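Local coordinates for peptide ABC transporter, peptide-binding protein (Thermus thermophilus, PDB 2D5W) that binds oligopeptides, captured here with a pentapeptide, and probably delivers them to an ABC transporter for uptake, at residues A[218-230]-A[240-252]. Sequence-based numbering, arbitrary orientation.
Sequences WVPGNSIEMERNP and ESKYVQKVVYRFI
Asn222 O opens the antiparallel ladder between 218-230 and 240-252 by accepting an almost straight bond from Phe251 N (3.0 Å), while a water donates to this oxygen and to Phe251 O. Asn222 N and Ser223 N both bond to Val219 O, a classic beta bulge against the end of strand 213-219, where Ser223 OG donates to a lone pair of Asn222 OD1. Ser223 and Arg250 form a non-hydrogen-bonded pair; the small serine lets its CB sit 3.1 Å from Tyr249 O. Ile224 pairs with Tyr249 through two backbone bonds, and its branched side chain serves two rings: CG1 meets the Phe251 edge, 3.8 Å from CE2, while CD1 lies over one face of Trp218. Glu225 runs alongside Val248, its CG 4.1 Å from Val248 CG2, so its aliphatic part packs while OE2 reaches a salt bridge with Arg217. Met226, hydrogen-bond-paired with Val247, bends at chi3 (-84°); this brings CE to 3.7 Å from Val247 CG1 and to the edge of the Tyr249 ring, suiting a flexible, unbranched chain. Arg228 N bonds to Gln245 O, and a bend at chi2 (88°) lets the long side chain span to the turn: NH2 donates to Val244 O (2.9 Å), in the guanidinium plane, and Glu240 CB covers one face. Gln245 NE2 bonds to Tyr243 O, and Arg228 NH1 to Trp580 O. This long-connection beta hairpin (strands at 174°) supplies two interior strands of a five-stranded mixed sheet, flanked by strands 213-219 and 7-12; helix 31-40 packs on the face bearing Met226, Tyr249 and Phe251.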
loop_
_atom_site.group_PDB
_atom_site.type_symbol
_atom_site.label_atom_id
_atom_site.label_comp_id
_atom_site.label_asym_id
_atom_site.label_seq_id
_atom_site.Cartn_x
_atom_site.Cartn_y
_atom_site.Cartn_z
ATOM N N TRP A 218 -20.802 9.014 -2.491
ATOM C CA TRP A 218 -19.437 9.456 -2.742
ATOM C C TRP A 218 -19.563 10.779 -3.498
ATOM O O TRP A 218 -20.126 10.827 -4.592
ATOM C CB TRP A 218 -18.688 8.435 -3.601
ATOM C CG TRP A 218 -17.227 8.749 -3.874
ATOM C CD1 TRP A 218 -16.517 9.851 -3.474
ATOM C CD2 TRP A 218 -16.316 7.931 -4.610
ATOM N NE1 TRP A 218 -15.214 9.762 -3.917
ATOM C CE2 TRP A 218 -15.065 8.594 -4.617
ATOM C CE3 TRP A 218 -16.434 6.698 -5.266
ATOM C CZ2 TRP A 218 -13.940 8.064 -5.257
ATOM C CZ3 TRP A 218 -15.318 6.170 -5.903
ATOM C CH2 TRP A 218 -14.086 6.855 -5.894
ATOM N N VAL A 219 -19.093 11.857 -2.881
ATOM C CA VAL A 219 -19.096 13.184 -3.499
ATOM C C VAL A 219 -17.637 13.286 -3.933
ATOM O O VAL A 219 -16.779 13.730 -3.167
ATOM C CB VAL A 219 -19.427 14.278 -2.465
ATOM C CG1 VAL A 219 -19.544 15.625 -3.161
ATOM C CG2 VAL A 219 -20.724 13.938 -1.738
ATOM N N PRO A 220 -17.335 12.884 -5.177
ATOM C CA PRO A 220 -15.944 12.931 -5.632
ATOM C C PRO A 220 -15.243 14.265 -5.515
ATOM O O PRO A 220 -15.753 15.294 -5.952
ATOM C CB PRO A 220 -16.029 12.410 -7.063
ATOM C CG PRO A 220 -17.356 12.887 -7.515
ATOM C CD PRO A 220 -18.254 12.664 -6.311
ATOM N N GLY A 221 -14.052 14.218 -4.924
ATOM C CA GLY A 221 -13.262 15.411 -4.708
ATOM C C GLY A 221 -13.568 16.039 -3.363
ATOM O O GLY A 221 -12.881 16.969 -2.942
ATOM N N ASN A 222 -14.579 15.521 -2.671
ATOM C CA ASN A 222 -14.978 16.091 -1.393
ATOM C C ASN A 222 -15.126 15.122 -0.226
ATOM O O ASN A 222 -14.532 15.330 0.831
ATOM C CB ASN A 222 -16.290 16.865 -1.581
ATOM C CG ASN A 222 -16.787 17.500 -0.298
ATOM O OD1 ASN A 222 -17.293 16.818 0.592
ATOM N ND2 ASN A 222 -16.643 18.817 -0.197
ATOM N N SER A 223 -15.897 14.053 -0.403
ATOM C CA SER A 223 -16.124 13.144 0.708
ATOM C C SER A 223 -16.740 11.812 0.324
ATOM O O SER A 223 -17.287 11.649 -0.762
ATOM C CB SER A 223 -17.068 13.817 1.705
ATOM O OG SER A 223 -18.301 14.129 1.070
ATOM N N ILE A 224 -16.633 10.861 1.245
ATOM C CA ILE A 224 -17.244 9.545 1.102
ATOM C C ILE A 224 -18.040 9.368 2.395
ATOM O O ILE A 224 -17.480 9.400 3.497
ATOM C CB ILE A 224 -16.194 8.423 0.939
ATOM C CG1 ILE A 224 -15.650 8.444 -0.496
ATOM C CG2 ILE A 224 -16.818 7.062 1.256
ATOM C CD1 ILE A 224 -14.473 7.525 -0.737
ATOM N N GLU A 225 -19.353 9.220 2.255
ATOM C CA GLU A 225 -20.236 9.072 3.402
ATOM C C GLU A 225 -20.748 7.647 3.490
ATOM O O GLU A 225 -21.231 7.090 2.505
ATOM C CB GLU A 225 -21.417 10.036 3.275
ATOM C CG GLU A 225 -21.019 11.465 2.935
ATOM C CD GLU A 225 -22.215 12.394 2.835
ATOM O OE1 GLU A 225 -22.047 13.527 2.339
ATOM O OE2 GLU A 225 -23.320 11.995 3.257
ATOM N N MET A 226 -20.654 7.073 4.683
ATOM C CA MET A 226 -21.079 5.703 4.931
ATOM C C MET A 226 -22.043 5.676 6.114
ATOM O O MET A 226 -22.021 6.563 6.969
ATOM C CB MET A 226 -19.850 4.836 5.233
ATOM C CG MET A 226 -18.777 4.909 4.142
ATOM S SD MET A 226 -17.252 4.014 4.500
ATOM C CE MET A 226 -16.376 5.228 5.484
ATOM N N GLU A 227 -22.899 4.662 6.152
ATOM C CA GLU A 227 -23.853 4.519 7.241
ATOM C C GLU A 227 -23.790 3.087 7.758
ATOM O O GLU A 227 -23.341 2.182 7.053
ATOM C CB GLU A 227 -25.268 4.859 6.766
ATOM C CG GLU A 227 -25.793 3.959 5.670
ATOM C CD GLU A 227 -27.236 4.255 5.321
ATOM O OE1 GLU A 227 -28.084 4.242 6.239
ATOM O OE2 GLU A 227 -27.526 4.495 4.133
ATOM N N ARG A 228 -24.247 2.881 8.987
ATOM C CA ARG A 228 -24.206 1.557 9.592
ATOM C C ARG A 228 -24.860 0.481 8.731
ATOM O O ARG A 228 -25.930 0.687 8.162
ATOM C CB ARG A 228 -24.893 1.583 10.960
ATOM C CG ARG A 228 -24.497 0.434 11.875
ATOM C CD ARG A 228 -23.263 0.804 12.668
ATOM N NE ARG A 228 -22.718 -0.313 13.428
ATOM C CZ ARG A 228 -21.750 -0.191 14.330
ATOM N NH1 ARG A 228 -21.300 -1.258 14.974
ATOM N NH2 ARG A 228 -21.242 1.005 14.597
ATOM N N ASN A 229 -24.198 -0.668 8.639
ATOM C CA ASN A 229 -24.719 -1.811 7.893
ATOM C C ASN A 229 -25.294 -2.756 8.947
ATOM O O ASN A 229 -24.553 -3.466 9.624
ATOM C CB ASN A 229 -23.590 -2.496 7.115
ATOM C CG ASN A 229 -24.035 -3.788 6.448
ATOM O OD1 ASN A 229 -25.225 -4.079 6.361
ATOM N ND2 ASN A 229 -23.071 -4.563 5.966
ATOM N N PRO A 230 -26.629 -2.772 9.105
ATOM C CA PRO A 230 -27.271 -3.639 10.098
ATOM C C PRO A 230 -27.072 -5.134 9.884
ATOM O O PRO A 230 -27.289 -5.932 10.798
ATOM C CB PRO A 230 -28.738 -3.227 10.010
ATOM C CG PRO A 230 -28.892 -2.881 8.570
ATOM C CD PRO A 230 -27.641 -2.072 8.293
ATOM N N GLU A 240 -24.766 -2.193 19.125
ATOM C CA GLU A 240 -24.319 -1.286 18.076
ATOM C C GLU A 240 -24.886 0.133 18.158
ATOM O O GLU A 240 -24.286 1.073 17.638
ATOM C CB GLU A 240 -24.628 -1.882 16.695
ATOM C CG GLU A 240 -26.107 -2.103 16.393
ATOM C CD GLU A 240 -26.689 -3.321 17.091
ATOM O OE1 GLU A 240 -26.789 -3.313 18.335
ATOM O OE2 GLU A 240 -27.048 -4.293 16.390
ATOM N N SER A 241 -26.027 0.298 18.820
ATOM C CA SER A 241 -26.643 1.618 18.933
ATOM C C SER A 241 -25.783 2.619 19.713
ATOM O O SER A 241 -25.946 3.830 19.569
ATOM C CB SER A 241 -28.020 1.505 19.597
ATOM O OG SER A 241 -27.912 1.048 20.932
ATOM N N LYS A 242 -24.869 2.108 20.530
ATOM C CA LYS A 242 -23.999 2.963 21.335
ATOM C C LYS A 242 -22.753 3.407 20.580
ATOM O O LYS A 242 -21.944 4.170 21.105
ATOM C CB LYS A 242 -23.577 2.227 22.608
ATOM C CG LYS A 242 -24.718 1.934 23.569
ATOM C CD LYS A 242 -24.228 1.173 24.790
ATOM C CE LYS A 242 -25.326 1.044 25.838
ATOM N NZ LYS A 242 -26.524 0.343 25.306
ATOM N N TYR A 243 -22.608 2.937 19.347
ATOM C CA TYR A 243 -21.442 3.253 18.533
ATOM C C TYR A 243 -21.828 4.113 17.331
ATOM O O TYR A 243 -23.012 4.290 17.052
ATOM C CB TYR A 243 -20.772 1.937 18.143
ATOM C CG TYR A 243 -20.295 1.182 19.373
ATOM C CD1 TYR A 243 -18.968 1.261 19.795
ATOM C CD2 TYR A 243 -21.189 0.447 20.157
ATOM C CE1 TYR A 243 -18.541 0.633 20.965
ATOM C CE2 TYR A 243 -20.770 -0.185 21.331
ATOM C CZ TYR A 243 -19.446 -0.085 21.727
ATOM O OH TYR A 243 -19.022 -0.691 22.891
ATOM N N VAL A 244 -20.847 4.652 16.610
ATOM C CA VAL A 244 -21.191 5.547 15.507
ATOM C C VAL A 244 -22.053 4.927 14.413
ATOM O O VAL A 244 -21.868 3.773 14.015
ATOM C CB VAL A 244 -19.933 6.218 14.890
ATOM C CG1 VAL A 244 -19.206 7.019 15.964
ATOM C CG2 VAL A 244 -19.016 5.187 14.269
ATOM N N GLN A 245 -23.004 5.721 13.935
ATOM C CA GLN A 245 -23.953 5.280 12.919
ATOM C C GLN A 245 -23.648 5.818 11.532
ATOM O O GLN A 245 -24.222 5.361 10.541
ATOM C CB GLN A 245 -25.369 5.691 13.330
ATOM C CG GLN A 245 -25.825 5.102 14.662
ATOM C CD GLN A 245 -25.806 3.585 14.667
ATOM O OE1 GLN A 245 -26.405 2.942 13.804
ATOM N NE2 GLN A 245 -25.117 3.005 15.642
ATOM N N LYS A 246 -22.755 6.798 11.472
ATOM C CA LYS A 246 -22.352 7.404 10.214
ATOM C C LYS A 246 -20.865 7.699 10.280
ATOM O O LYS A 246 -20.360 8.130 11.318
ATOM C CB LYS A 246 -23.106 8.717 9.976
ATOM C CG LYS A 246 -24.587 8.560 9.689
ATOM C CD LYS A 246 -25.212 9.901 9.331
ATOM C CE LYS A 246 -26.687 9.758 8.991
ATOM N NZ LYS A 246 -27.299 11.071 8.641
ATOM N N VAL A 247 -20.170 7.446 9.176
ATOM C CA VAL A 247 -18.739 7.715 9.071
ATOM C C VAL A 247 -18.545 8.491 7.781
ATOM O O VAL A 247 -18.992 8.061 6.713
ATOM C CB VAL A 247 -17.898 6.423 8.986
ATOM C CG1 VAL A 247 -16.424 6.776 8.804
ATOM C CG2 VAL A 247 -18.094 5.582 10.239
ATOM N N VAL A 248 -17.892 9.640 7.879
ATOM C CA VAL A 248 -17.644 10.463 6.710
ATOM C C VAL A 248 -16.169 10.788 6.575
ATOM O O VAL A 248 -15.547 11.298 7.512
ATOM C CB VAL A 248 -18.414 11.805 6.783
ATOM C CG1 VAL A 248 -18.070 12.675 5.577
ATOM C CG2 VAL A 248 -19.907 11.548 6.846
ATOM N N TYR A 249 -15.604 10.460 5.420
ATOM C CA TYR A 249 -14.217 10.792 5.128
ATOM C C TYR A 249 -14.262 12.106 4.361
ATOM O O TYR A 249 -14.991 12.229 3.374
ATOM C CB TYR A 249 -13.571 9.724 4.247
ATOM C CG TYR A 249 -12.785 8.684 5.005
ATOM C CD1 TYR A 249 -11.390 8.743 5.067
ATOM C CD2 TYR A 249 -13.431 7.636 5.660
ATOM C CE1 TYR A 249 -10.661 7.786 5.759
ATOM C CE2 TYR A 249 -12.710 6.676 6.356
ATOM C CZ TYR A 249 -11.330 6.754 6.403
ATOM O OH TYR A 249 -10.630 5.791 7.091
ATOM N N ARG A 250 -13.511 13.094 4.836
ATOM C CA ARG A 250 -13.420 14.396 4.187
ATOM C C ARG A 250 -12.029 14.480 3.580
ATOM O O ARG A 250 -11.034 14.221 4.256
ATOM C CB ARG A 250 -13.614 15.525 5.199
ATOM C CG ARG A 250 -15.062 15.791 5.565
ATOM C CD ARG A 250 -15.163 16.968 6.519
ATOM N NE ARG A 250 -14.538 18.170 5.974
ATOM C CZ ARG A 250 -14.309 19.275 6.676
ATOM N NH1 ARG A 250 -13.734 20.324 6.101
ATOM N NH2 ARG A 250 -14.649 19.329 7.957
ATOM N N PHE A 251 -11.968 14.840 2.302
ATOM C CA PHE A 251 -10.704 14.927 1.586
ATOM C C PHE A 251 -10.243 16.351 1.345
ATOM O O PHE A 251 -10.960 17.158 0.754
ATOM C CB PHE A 251 -10.833 14.194 0.250
ATOM C CG PHE A 251 -11.285 12.775 0.397
ATOM C CD1 PHE A 251 -10.459 11.834 1.000
ATOM C CD2 PHE A 251 -12.558 12.386 -0.009
ATOM C CE1 PHE A 251 -10.891 10.531 1.204
ATOM C CE2 PHE A 251 -12.999 11.077 0.192
ATOM C CZ PHE A 251 -12.161 10.152 0.800
ATOM N N ILE A 252 -9.037 16.648 1.818
ATOM C CA ILE A 252 -8.425 17.963 1.644
ATOM C C ILE A 252 -7.005 17.665 1.162
ATOM O O ILE A 252 -6.146 17.251 1.941
ATOM C CB ILE A 252 -8.419 18.757 2.970
ATOM C CG1 ILE A 252 -9.861 18.938 3.465
ATOM C CG2 ILE A 252 -7.766 20.123 2.758
ATOM C CD1 ILE A 252 -9.980 19.650 4.803
HETATM O O HOH W 1 -13.520 18.065 1.503
#